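Molybdopterin biosynthesis Mog protein (Mycobacterium tuberculosis, PDB 2G4R) probably acts in molybdenum cofactor biosynthesis, where MogA-type proteins bind molybdopterin and activate it by adenylylation ahead of molybdenum insertion. Local coordinates at residues P26-A29 and G30-Q34; H56-N60 and A61-V65; G118-R122 and T123-N127; G133-R136 and D137-V141; D144-D147 and H148-Q152. All blocks are in the same frame, centred on the assembly; numbering follows the deposited sequence.

Interaction 1: P26-A29 and G30-Q34; sequences PIIA and GWLEQ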
loop_
_atom_site.group_PDB
_atom_site.type_symbol
_atom_site.label_atom_id
_atom_site.label_comp_id
_atom_site.label_asym_id
_atom_site.label_seq_id
_atom_site.Cartn_x
_atom_site.Cartn_y
_atom_site.Cartn_z
ATOM N N PRO A 26 10.852 -6.458 8.331
ATOM C CA PRO A 26 12.254 -6.915 8.249
ATOM C C PRO A 26 12.740 -7.732 9.476
ATOM O O PRO A 26 13.459 -8.712 9.296
ATOM C CB PRO A 26 13.045 -5.618 8.098
ATOM C CG PRO A 26 12.002 -4.566 7.598
ATOM C CD PRO A 26 10.707 -4.998 8.148
ATOM N N ILE A 27 12.333 -7.350 10.678
ATOM C CA ILE A 27 12.667 -8.128 11.853
ATOM C C ILE A 27 12.145 -9.575 11.714
ATOM O O ILE A 27 12.876 -10.550 11.942
ATOM C CB ILE A 27 12.184 -7.485 13.187
ATOM C CG1 ILE A 27 12.835 -6.106 13.393
ATOM C CG2 ILE A 27 12.508 -8.469 14.332
ATOM C CD1 ILE A 27 12.185 -5.259 14.436
ATOM N N ILE A 28 10.882 -9.700 11.314
ATOM C CA ILE A 28 10.266 -11.014 11.166
ATOM C C ILE A 28 10.961 -11.807 10.040
ATOM O O ILE A 28 11.256 -12.994 10.190
ATOM C CB ILE A 28 8.724 -10.913 10.917
ATOM C CG1 ILE A 28 8.042 -10.147 12.060
ATOM C CG2 ILE A 28 8.085 -12.328 10.777
ATOM C CD1 ILE A 28 6.635 -9.750 11.742
ATOM N N ALA A 29 11.256 -11.134 8.931
ATOM C CA ALA A 29 11.925 -11.793 7.790
ATOM C C ALA A 29 13.285 -12.356 8.173
ATOM O O ALA A 29 13.655 -13.426 7.750
ATOM C CB ALA A 29 12.044 -10.839 6.655
ATOM N N GLY A 30 14.028 -11.641 8.989
ATOM C CA GLY A 30 15.351 -12.079 9.405
ATOM C C GLY A 30 15.266 -13.251 10.352
ATOM O O GLY A 30 16.029 -14.209 10.246
ATOM N N TRP A 31 14.328 -13.177 11.291
ATOM C CA TRP A 31 14.132 -14.269 12.238
ATOM C C TRP A 31 13.695 -15.552 11.494
ATOM O O TRP A 31 14.149 -16.671 11.809
ATOM C CB TRP A 31 13.139 -13.848 13.311
ATOM C CG TRP A 31 12.804 -14.871 14.361
ATOM C CD1 TRP A 31 13.309 -14.955 15.621
ATOM C CD2 TRP A 31 11.829 -15.904 14.248
ATOM N NE1 TRP A 31 12.733 -16.002 16.294
ATOM C CE2 TRP A 31 11.810 -16.596 15.475
ATOM C CE3 TRP A 31 10.957 -16.302 13.237
ATOM C CZ2 TRP A 31 10.975 -17.676 15.703
ATOM C CZ3 TRP A 31 10.118 -17.406 13.465
ATOM C CH2 TRP A 31 10.130 -18.059 14.692
ATOM N N LEU A 32 12.816 -15.410 10.513
ATOM C CA LEU A 32 12.382 -16.578 9.729
ATOM C C LEU A 32 13.543 -17.264 8.999
ATOM O O LEU A 32 13.584 -18.510 8.847
ATOM C CB LEU A 32 11.305 -16.164 8.744
ATOM C CG LEU A 32 9.879 -15.999 9.339
ATOM C CD1 LEU A 32 8.915 -15.428 8.316
ATOM C CD2 LEU A 32 9.303 -17.325 9.866
ATOM N N GLU A 33 14.472 -16.447 8.535
ATOM C CA GLU A 33 15.663 -16.925 7.803
ATOM C C GLU A 33 16.549 -17.746 8.743
ATOM O O GLU A 33 17.140 -18.738 8.340
ATOM C CB GLU A 33 16.397 -15.693 7.242
ATOM C CG GLU A 33 17.802 -15.862 6.600
ATOM C CD GLU A 33 18.477 -14.482 6.236
ATOM O OE1 GLU A 33 19.644 -14.526 5.749
ATOM O OE2 GLU A 33 17.863 -13.367 6.437
ATOM N N GLN A 34 16.602 -17.323 10.011
ATOM C CA GLN A 34 17.333 -18.012 11.040
ATOM C C GLN A 34 16.677 -19.326 11.453
ATOM O O GLN A 34 17.332 -20.155 12.081
ATOM C CB GLN A 34 17.558 -17.094 12.234
ATOM C CG GLN A 34 18.217 -15.777 11.794
ATOM C CD GLN A 34 19.173 -15.194 12.820
ATOM O OE1 GLN A 34 20.261 -15.762 13.079
ATOM N NE2 GLN A 34 18.781 -14.060 13.418
#
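Ile-28 and Leu-32, one helical turn apart, set their side chains next to each other and pointing the same way, with Ile-28 CG2 4.0 Å from Leu-32 CD1. The isoleucine offers this branch because CG2 lies opposite the backbone N, while CG1 sits beside that nitrogen (chi1 -57°). In Leu-32 it is CG that stands next to the backbone N, which brings the branch point back over the preceding turn: Leu-32 CG is 3.4 Å from Ile-28 O. The same carbonyl oxygen takes the amide of Leu-32 (N to Ile-28 O, 2.9 Å), so it is approached by both the backbone and the side chain of one residue. Trp-31 swings the other way. Its CB touches Ile-27 O at 3.6 Å, but CG is anti to the backbone N (chi1 179°) and the indole leaves the preceding turn, with Leu-32 CD2 at its edge, in the ring plane.

Segment 26-34 belongs to helix 24-34, which packs on the sheet beside helix 132-143. Ile-28 and Leu-32 rest on Ile-8 and Ile-67 of the central strands, whereas Trp-31 reaches Leu-139 and stacks with His-35. Between 26-29 and 30-34 the hydrogen bonds run from backbone amide to backbone carbonyl, as from Trp-31 N to Ile-27 O (3.1 Å), which implies that the side chains add grip chiefly by apolar packing against the sheet and the neighbouring helix.

Interaction 2: H56-N60 and A61-V65; sequences HDAVN and AGVDV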
loop_
_atom_site.group_PDB
_atom_site.type_symbol
_atom_site.label_atom_id
_atom_site.label_comp_id
_atom_site.label_asym_id
_atom_site.label_seq_id
_atom_site.Cartn_x
_atom_site.Cartn_y
_atom_site.Cartn_z
ATOM N N HIS A 56 -6.656 -15.306 4.249
ATOM C CA HIS A 56 -7.337 -16.363 3.476
ATOM C C HIS A 56 -6.437 -16.821 2.341
ATOM O O HIS A 56 -6.255 -18.005 2.121
ATOM C CB HIS A 56 -8.682 -15.880 2.957
ATOM C CG HIS A 56 -9.790 -15.961 3.969
ATOM N ND1 HIS A 56 -10.274 -17.154 4.460
ATOM C CD2 HIS A 56 -10.512 -14.989 4.573
ATOM C CE1 HIS A 56 -11.256 -16.915 5.308
ATOM N NE2 HIS A 56 -11.420 -15.608 5.392
ATOM N N ASP A 57 -5.838 -15.867 1.642
ATOM C CA ASP A 57 -4.948 -16.159 0.569
ATOM C C ASP A 57 -3.764 -16.987 1.045
ATOM O O ASP A 57 -3.303 -17.883 0.338
ATOM C CB ASP A 57 -4.469 -14.868 -0.083
ATOM C CG ASP A 57 -5.551 -14.207 -0.966
ATOM O OD1 ASP A 57 -6.673 -14.772 -1.124
ATOM O OD2 ASP A 57 -5.273 -13.107 -1.503
ATOM N N ALA A 58 -3.266 -16.723 2.251
ATOM C CA ALA A 58 -2.067 -17.395 2.660
ATOM C C ALA A 58 -2.394 -18.837 3.104
ATOM O O ALA A 58 -1.665 -19.789 2.796
ATOM C CB ALA A 58 -1.334 -16.584 3.733
ATOM N N VAL A 59 -3.533 -18.998 3.731
ATOM C CA VAL A 59 -4.004 -20.285 4.196
ATOM C C VAL A 59 -4.304 -21.175 2.981
ATOM O O VAL A 59 -3.960 -22.350 2.967
ATOM C CB VAL A 59 -5.272 -20.086 5.063
ATOM C CG1 VAL A 59 -6.099 -21.390 5.235
ATOM C CG2 VAL A 59 -4.877 -19.549 6.412
ATOM N N ASN A 60 -4.912 -20.573 1.951
ATOM C CA ASN A 60 -5.346 -21.296 0.777
ATOM C C ASN A 60 -4.114 -21.655 -0.071
ATOM O O ASN A 60 -4.108 -22.683 -0.747
ATOM C CB ASN A 60 -6.526 -20.553 0.063
ATOM C CG ASN A 60 -7.779 -20.364 1.005
ATOM O OD1 ASN A 60 -7.714 -20.665 2.214
ATOM N ND2 ASN A 60 -8.901 -19.826 0.457
ATOM N N ALA A 61 -3.022 -20.906 0.077
ATOM C CA ALA A 61 -1.695 -21.344 -0.394
ATOM C C ALA A 61 -1.059 -22.554 0.359
ATOM O O ALA A 61 -0.044 -23.129 -0.112
ATOM C CB ALA A 61 -0.712 -20.164 -0.371
ATOM N N GLY A 62 -1.578 -22.881 1.544
ATOM C CA GLY A 62 -1.039 -23.984 2.378
ATOM C C GLY A 62 0.312 -23.721 3.028
ATOM O O GLY A 62 1.119 -24.635 3.232
ATOM N N VAL A 63 0.595 -22.462 3.352
ATOM C CA VAL A 63 1.828 -22.116 4.024
ATOM C C VAL A 63 1.857 -22.738 5.436
ATOM O O VAL A 63 0.833 -22.885 6.047
ATOM C CB VAL A 63 1.988 -20.562 4.055
ATOM C CG1 VAL A 63 0.979 -19.872 4.913
ATOM C CG2 VAL A 63 3.288 -20.207 4.537
ATOM N N ASP A 64 3.035 -23.078 5.940
ATOM C CA ASP A 64 3.171 -23.655 7.305
ATOM C C ASP A 64 2.887 -22.605 8.405
ATOM O O ASP A 64 2.341 -22.945 9.491
ATOM C CB ASP A 64 4.589 -24.210 7.517
ATOM C CG ASP A 64 4.979 -25.292 6.501
ATOM O OD1 ASP A 64 4.176 -26.197 6.229
ATOM O OD2 ASP A 64 6.085 -25.199 5.942
ATOM N N VAL A 65 3.283 -21.347 8.151
ATOM C CA VAL A 65 3.208 -20.332 9.185
ATOM C C VAL A 65 2.911 -18.946 8.654
ATOM O O VAL A 65 3.506 -18.473 7.653
ATOM C CB VAL A 65 4.529 -20.221 10.056
ATOM C CG1 VAL A 65 4.273 -19.342 11.259
ATOM C CG2 VAL A 65 5.053 -21.573 10.507
#
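Val-63 folds back over the end of helix 49-60, putting CG1 3.4 Å from Ala-58 O and 4.2 Å from Ala-58 CB. That methyl can lie over the last turn because it stands between its own backbone N and carbonyl carbon (chi1 67°). Closer to the helix, Ala-61 CB leans on the same oxygen, Ala-58 O, at 3.3 Å, while Ala-61 N continues the helical pattern to Asp-57 O at 3.0 Å. The next amide turns tighter: Gly-62 N reaches Val-59 O at 2.8 Å, approaching from well above the carbonyl plane, 63° out of it.

The positive phi of Gly-62 (71°) and the bonds back into the last turn, such as this tight one to Val-59 O, mark a Schellman motif, the C-terminal helix stop in which the chain reverses at a glycine. The apolar touch between Ala-58 in the last turn and Val-63 just beyond the glycine is the hydrophobic contact that commonly accompanies it. Farther out, Val-63 is pinned by its neighbours: its side chain packs on Ser-5 and its carbonyl accepts a hydrogen bond from Thr-123 OG1. Asp-64 OD2 is bonded to Ser-5 N just before strand 65-69, and Ala-58 is backed by Ile-66 and Arg-7.

Interaction 3: G118-R122 and T123-N127; sequences GVAGR and TLIIN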
loop_
_atom_site.group_PDB
_atom_site.type_symbol
_atom_site.label_atom_id
_atom_site.label_comp_id
_atom_site.label_asym_id
_atom_site.label_seq_id
_atom_site.Cartn_x
_atom_site.Cartn_y
_atom_site.Cartn_z
ATOM N N GLY A 118 -3.421 -19.233 16.365
ATOM C CA GLY A 118 -4.243 -20.425 16.157
ATOM C C GLY A 118 -3.810 -21.222 14.978
ATOM O O GLY A 118 -2.748 -20.950 14.361
ATOM N N VAL A 119 -4.646 -22.205 14.641
ATOM C CA VAL A 119 -4.481 -23.014 13.453
ATOM C C VAL A 119 -5.698 -22.836 12.535
ATOM O O VAL A 119 -6.875 -22.697 12.994
ATOM C CB VAL A 119 -4.244 -24.529 13.808
ATOM C CG1 VAL A 119 -4.161 -25.367 12.560
ATOM C CG2 VAL A 119 -3.008 -24.732 14.675
ATOM N N ALA A 120 -5.388 -22.732 11.242
ATOM C CA ALA A 120 -6.369 -22.716 10.143
ATOM C C ALA A 120 -5.903 -23.733 9.101
ATOM O O ALA A 120 -4.858 -23.546 8.471
ATOM C CB ALA A 120 -6.439 -21.335 9.522
ATOM N N GLY A 121 -6.679 -24.793 8.897
ATOM C CA GLY A 121 -6.234 -25.901 8.073
ATOM C C GLY A 121 -4.994 -26.505 8.690
ATOM O O GLY A 121 -5.067 -27.053 9.782
ATOM N N ARG A 122 -3.861 -26.424 8.002
ATOM C CA ARG A 122 -2.595 -26.883 8.596
ATOM C C ARG A 122 -1.585 -25.714 8.712
ATOM O O ARG A 122 -0.380 -25.937 8.803
ATOM C CB ARG A 122 -1.983 -28.006 7.774
ATOM C CG ARG A 122 -2.854 -29.275 7.593
ATOM C CD ARG A 122 -1.994 -30.495 7.130
ATOM N NE ARG A 122 -0.555 -30.274 7.355
ATOM C CZ ARG A 122 0.377 -31.218 7.417
ATOM N NH1 ARG A 122 0.087 -32.510 7.229
ATOM N NH2 ARG A 122 1.639 -30.844 7.655
ATOM N N THR A 123 -2.106 -24.486 8.735
ATOM C CA THR A 123 -1.308 -23.279 8.846
ATOM C C THR A 123 -1.385 -22.685 10.269
ATOM O O THR A 123 -2.460 -22.506 10.844
ATOM C CB THR A 123 -1.836 -22.213 7.829
ATOM O OG1 THR A 123 -1.786 -22.755 6.503
ATOM C CG2 THR A 123 -1.046 -20.966 7.895
ATOM N N LEU A 124 -0.224 -22.405 10.837
ATOM C CA LEU A 124 -0.165 -21.807 12.127
ATOM C C LEU A 124 -0.116 -20.301 11.887
ATOM O O LEU A 124 0.667 -19.829 11.067
ATOM C CB LEU A 124 1.032 -22.289 12.874
ATOM C CG LEU A 124 1.447 -21.595 14.178
ATOM C CD1 LEU A 124 0.447 -21.858 15.296
ATOM C CD2 LEU A 124 2.811 -22.114 14.554
ATOM N N ILE A 125 -0.981 -19.580 12.558
ATOM C CA ILE A 125 -1.044 -18.101 12.476
ATOM C C ILE A 125 -0.735 -17.498 13.841
ATOM O O ILE A 125 -1.363 -17.863 14.831
ATOM C CB ILE A 125 -2.433 -17.559 12.031
ATOM C CG1 ILE A 125 -2.930 -18.363 10.840
ATOM C CG2 ILE A 125 -2.400 -16.000 11.849
ATOM C CD1 ILE A 125 -4.050 -17.811 10.173
ATOM N N ILE A 126 0.161 -16.526 13.823
ATOM C CA ILE A 126 0.682 -15.795 15.006
ATOM C C ILE A 126 0.458 -14.281 14.878
ATOM O O ILE A 126 0.985 -13.656 13.975
ATOM C CB ILE A 126 2.185 -16.047 15.141
ATOM C CG1 ILE A 126 2.530 -17.567 15.043
ATOM C CG2 ILE A 126 2.732 -15.412 16.431
ATOM C CD1 ILE A 126 1.921 -18.434 16.166
ATOM N N ASN A 127 -0.347 -13.679 15.760
ATOM C CA ASN A 127 -0.446 -12.217 15.793
ATOM C C ASN A 127 0.629 -11.673 16.753
ATOM O O ASN A 127 0.735 -12.130 17.897
ATOM C CB ASN A 127 -1.805 -11.694 16.283
ATOM C CG ASN A 127 -3.007 -12.017 15.363
ATOM O OD1 ASN A 127 -2.897 -12.212 14.129
ATOM N ND2 ASN A 127 -4.181 -11.925 15.964
#
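Gly-118 O draws three groups of the opposing strand. Ile-125 N gives it a nearly straight hydrogen bond, 2.9 Å long with 176° at the hydrogen; the CA-H of Leu-124 makes a longer contact with Gly-118 O, 3.5 Å from carbon to oxygen. Leu-124 CD1 also comes within 3.5 Å of Gly-118 O, because CG is anti to the backbone N (chi1 169°) and the end of the chain curls back toward the partner strand. Thr-123 O is similarly shared, by Ala-120 N at 3.0 Å in the carbonyl plane and by the CA-H of Val-119, whose CG1 lies 3.7 Å from Thr-123 O.

This is a beta hairpin with a two-residue loop: strands 117-120 and 123-128 are joined by a type II' turn with Gly-121 and Arg-122 at its corners, Gly-121 having positive phi. Thr-123 N closes the turn on Ala-120 O from above the carbonyl plane. Gly-118 with Ile-125 and Ala-120 with Thr-123 form hydrogen-bonded pairs, and Val-119 faces Leu-124 in the non-hydrogen-bonded pair between them. On one face, Ala-120 CB meets Ile-125 CD1 diagonally at 4.3 Å, and Ile-125 packs on Ile-66 and Leu-88; on the other, Val-119 and Leu-124 pack against Ile-153 of helix 146-153.

Interaction 4: G133-R136 and D137-V141; sequences GGVR and DGLGV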
loop_
_atom_site.group_PDB
_atom_site.type_symbol
_atom_site.label_atom_id
_atom_site.label_comp_id
_atom_site.label_asym_id
_atom_site.label_seq_id
_atom_site.Cartn_x
_atom_site.Cartn_y
_atom_site.Cartn_z
ATOM N N GLY A 133 10.250 -3.920 19.321
ATOM C CA GLY A 133 10.548 -4.701 20.539
ATOM C C GLY A 133 9.535 -5.796 20.899
ATOM O O GLY A 133 9.910 -6.864 21.397
ATOM N N GLY A 134 8.254 -5.490 20.743
ATOM C CA GLY A 134 7.162 -6.461 20.969
ATOM C C GLY A 134 7.233 -7.617 20.012
ATOM O O GLY A 134 7.044 -8.780 20.392
ATOM N N VAL A 135 7.580 -7.298 18.767
ATOM C CA VAL A 135 7.835 -8.318 17.736
ATOM C C VAL A 135 9.030 -9.241 18.113
ATOM O O VAL A 135 8.899 -10.476 18.123
ATOM C CB VAL A 135 8.025 -7.623 16.391
ATOM C CG1 VAL A 135 8.637 -8.511 15.352
ATOM C CG2 VAL A 135 6.677 -7.029 15.873
ATOM N N ARG A 136 10.169 -8.657 18.468
ATOM C CA ARG A 136 11.361 -9.444 18.811
ATOM C C ARG A 136 11.118 -10.328 20.031
ATOM O O ARG A 136 11.514 -11.493 20.050
ATOM C CB ARG A 136 12.596 -8.513 19.000
ATOM C CG ARG A 136 13.857 -8.955 18.290
ATOM C CD ARG A 136 15.042 -7.952 18.457
ATOM N NE ARG A 136 15.379 -7.208 17.237
ATOM C CZ ARG A 136 15.065 -5.941 16.995
ATOM N NH1 ARG A 136 14.333 -5.240 17.868
ATOM N NH2 ARG A 136 15.454 -5.380 15.852
ATOM N N ASP A 137 10.495 -9.779 21.065
ATOM C CA ASP A 137 10.103 -10.528 22.285
ATOM C C ASP A 137 9.138 -11.689 21.972
ATOM O O ASP A 137 9.294 -12.806 22.465
ATOM C CB ASP A 137 9.421 -9.611 23.317
ATOM C CG ASP A 137 10.395 -8.666 24.070
ATOM O OD1 ASP A 137 11.620 -8.929 24.111
ATOM O OD2 ASP A 137 9.891 -7.634 24.647
ATOM N N GLY A 138 8.120 -11.411 21.168
ATOM C CA GLY A 138 7.162 -12.442 20.787
ATOM C C GLY A 138 7.781 -13.530 19.894
ATOM O O GLY A 138 7.446 -14.706 20.039
ATOM N N LEU A 139 8.693 -13.161 18.984
ATOM C CA LEU A 139 9.415 -14.178 18.172
ATOM C C LEU A 139 10.305 -15.057 19.075
ATOM O O LEU A 139 10.466 -16.239 18.831
ATOM C CB LEU A 139 10.225 -13.524 17.055
ATOM C CG LEU A 139 9.444 -12.780 15.985
ATOM C CD1 LEU A 139 10.411 -11.977 15.122
ATOM C CD2 LEU A 139 8.600 -13.765 15.201
ATOM N N GLY A 140 10.813 -14.477 20.158
ATOM C CA GLY A 140 11.586 -15.242 21.138
ATOM C C GLY A 140 10.736 -16.303 21.832
ATOM O O GLY A 140 11.187 -17.440 22.102
ATOM N N VAL A 141 9.495 -15.958 22.115
ATOM C CA VAL A 141 8.554 -16.900 22.679
ATOM C C VAL A 141 8.283 -17.985 21.669
ATOM O O VAL A 141 8.369 -19.161 21.994
ATOM C CB VAL A 141 7.242 -16.221 23.074
ATOM C CG1 VAL A 141 6.169 -17.251 23.351
ATOM C CG2 VAL A 141 7.465 -15.379 24.230
#
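The carboxylate of Asp-137 lies with one face over the carbonyl oxygen of Gly-133, one turn earlier: Gly-133 O is 3.3 Å from Asp-137 CG, and also 3.3 Å from Asp-137 OD2. Two oxygens at that distance are both acceptors and do not bond; it is the backbone N of Asp-137 that binds Gly-133 O, at 3.0 Å. The carboxylate is held over this carbonyl because CG stands beside the backbone N (chi1 -75°). Its OD2 also forms a long, weak ion pair with Lys-106. The other flat group, the guanidinium of Arg-136, is led away from Asp-137 by a chain bent at chi3, and lies against Ile-27 of helix 24-34.

On the inner side of the helix, Val-135 and Leu-139 run side by side, pointing the same way, with Val-135 CG1 3.9 Å from Leu-139 CD1. Leu-139 CG closes to 3.2 Å from Val-135 O, the oxygen that also accepts Leu-139 N at 2.8 Å. Both side chains face Leu-128 of strand 123-128, and Val-135 further touches Ile-28. In helix 132-143, then, Val-135 and Leu-139 are buried against the sheet and helix 24-34, while Arg-136 and Asp-137 carry charge at more exposed positions; the amide bond to Gly-133 O, and perhaps the distant Lys-106, may offset the closeness of two acceptor oxygens.

Interaction 5: D144-D147 and H148-Q152; sequences DVLD and HALEQ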
loop_
_atom_site.group_PDB
_atom_site.type_symbol
_atom_site.label_atom_id
_atom_site.label_comp_id
_atom_site.label_asym_id
_atom_site.label_seq_id
_atom_site.Cartn_x
_atom_site.Cartn_y
_atom_site.Cartn_z
ATOM N N ASP A 144 10.828 -20.938 21.096
ATOM C CA ASP A 144 10.789 -22.027 22.071
ATOM C C ASP A 144 9.822 -23.168 21.700
ATOM O O ASP A 144 9.922 -24.283 22.256
ATOM C CB ASP A 144 10.292 -21.462 23.420
ATOM C CG ASP A 144 11.328 -20.609 24.171
ATOM O OD1 ASP A 144 12.552 -20.710 23.902
ATOM O OD2 ASP A 144 10.865 -19.852 25.084
ATOM N N VAL A 145 8.855 -22.893 20.830
ATOM C CA VAL A 145 7.830 -23.859 20.526
ATOM C C VAL A 145 7.541 -24.133 19.050
ATOM O O VAL A 145 6.762 -25.058 18.777
ATOM C CB VAL A 145 6.482 -23.464 21.174
ATOM C CG1 VAL A 145 6.626 -23.313 22.685
ATOM C CG2 VAL A 145 5.886 -22.222 20.488
ATOM N N LEU A 146 8.142 -23.373 18.118
ATOM C CA LEU A 146 7.820 -23.500 16.682
ATOM C C LEU A 146 7.965 -24.936 16.150
ATOM O O LEU A 146 7.059 -25.463 15.503
ATOM C CB LEU A 146 8.663 -22.545 15.825
ATOM C CG LEU A 146 8.329 -22.482 14.300
ATOM C CD1 LEU A 146 6.838 -22.310 14.007
ATOM C CD2 LEU A 146 9.084 -21.349 13.584
ATOM N N ASP A 147 9.105 -25.579 16.433
ATOM C CA ASP A 147 9.390 -26.877 15.829
ATOM C C ASP A 147 8.400 -27.925 16.312
ATOM O O ASP A 147 7.831 -28.686 15.520
ATOM C CB ASP A 147 10.807 -27.345 16.169
ATOM C CG ASP A 147 11.878 -26.584 15.412
ATOM O OD1 ASP A 147 11.752 -26.444 14.164
ATOM O OD2 ASP A 147 12.845 -26.129 16.068
ATOM N N HIS A 148 8.178 -27.936 17.618
ATOM C CA HIS A 148 7.180 -28.787 18.202
ATOM C C HIS A 148 5.789 -28.497 17.618
ATOM O O HIS A 148 5.099 -29.439 17.215
ATOM C CB HIS A 148 7.187 -28.606 19.722
ATOM C CG HIS A 148 6.235 -29.500 20.432
ATOM N ND1 HIS A 148 6.466 -30.846 20.602
ATOM C CD2 HIS A 148 5.038 -29.246 21.000
ATOM C CE1 HIS A 148 5.448 -31.383 21.255
ATOM N NE2 HIS A 148 4.568 -30.432 21.510
ATOM N N ALA A 149 5.386 -27.206 17.559
ATOM C CA ALA A 149 4.080 -26.819 17.029
ATOM C C ALA A 149 3.879 -27.306 15.590
ATOM O O ALA A 149 2.841 -27.883 15.277
ATOM C CB ALA A 149 3.867 -25.283 17.103
ATOM N N LEU A 150 4.895 -27.122 14.743
ATOM C CA LEU A 150 4.807 -27.579 13.357
ATOM C C LEU A 150 4.754 -29.091 13.238
ATOM O O LEU A 150 4.012 -29.596 12.426
ATOM C CB LEU A 150 5.957 -27.030 12.512
ATOM C CG LEU A 150 5.855 -25.531 12.372
ATOM C CD1 LEU A 150 7.019 -25.009 11.551
ATOM C CD2 LEU A 150 4.539 -25.160 11.749
ATOM N N GLU A 151 5.508 -29.782 14.087
ATOM C CA GLU A 151 5.487 -31.233 14.167
ATOM C C GLU A 151 4.099 -31.724 14.521
ATOM O O GLU A 151 3.580 -32.592 13.842
ATOM C CB GLU A 151 6.462 -31.760 15.215
ATOM C CG GLU A 151 6.869 -33.213 14.966
ATOM C CD GLU A 151 7.891 -33.729 15.956
ATOM O OE1 GLU A 151 9.050 -33.947 15.540
ATOM O OE2 GLU A 151 7.519 -33.951 17.144
ATOM N N GLN A 152 3.489 -31.131 15.552
ATOM C CA GLN A 152 2.153 -31.537 16.004
ATOM C C GLN A 152 1.063 -31.319 14.964
ATOM O O GLN A 152 0.243 -32.210 14.718
ATOM C CB GLN A 152 1.815 -30.840 17.301
ATOM C CG GLN A 152 2.677 -31.303 18.449
ATOM C CD GLN A 152 2.256 -32.680 18.933
ATOM O OE1 GLN A 152 1.149 -32.851 19.452
ATOM N NE2 GLN A 152 3.131 -33.674 18.753
#
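Apolar contact is carried by Leu-146 and Leu-150, whose side chains cross obliquely one turn apart. Leu-146 CD1 meets Leu-150 CD1 at 3.7 Å, and Leu-150 CG lies equally close to Leu-146 CD1. The two leucines arrive by different routes: CG of Leu-146 is opposite the backbone N (chi1 -174°) and its end reaches forward toward the next turn, whereas CG of Leu-150 stands beside its backbone N (chi1 -66°). The pair is seated on Val-65 of the neighbouring strand, with Phe-37 also touching Leu-146 and Thr-3 touching Leu-150.

Backbone hydrogen bonds start the helix. Val-145 occupies the N-cap position, and its carbonyl receives Ala-149 N at 2.8 Å, with Ala-149 CB 3.4 Å from the same Val-145 O. Leu-146 O accepts Leu-150 N, also at 2.8 Å, and Asp-147 O takes Glu-151 N.

Among polar and flat side chains, the imidazole of His-148 is turned away from the preceding residues by a CG anti to the backbone N; one of its faces carries Gln-152 CG, 3.7 Å above the ring plane and displaced toward the rim. Asp-147 directs its carboxylate elsewhere, with OD1 hydrogen-bonded to Thr-3 OG1.

A valine side chain cannot accept a hydrogen bond from the amides of the first turn, so Val-145 caps without polar help from its own side chain; the acidic Asp-147, in that first turn, would be expected to interact favourably with the positive end of the helix dipole while tying the helix to the N-terminal segment.

From the N terminus, the five contacts follow in series, neither nesting nor crossing; only interaction 3 closes a loop, the hairpin turn, and the others are local contacts along or at the end of a helix. Interaction 1 lies in helix 24-34 and packs against interaction 4 in helix 132-143, their centres about 11 Å apart; Trp-31 also reaches Leu-146 of interaction 5. Interaction 2 leads into strand 65-69 and touches interaction 3, where Asp-64 O probably accepts Leu-124 N, linking neighbouring parallel strands. The hairpin of interaction 3 feeds helix 132-143, and that helix runs on to helix 146-153. There, interaction 5 packs on both Val-65 and Leu-124, joining the C-terminal helix to the sheet.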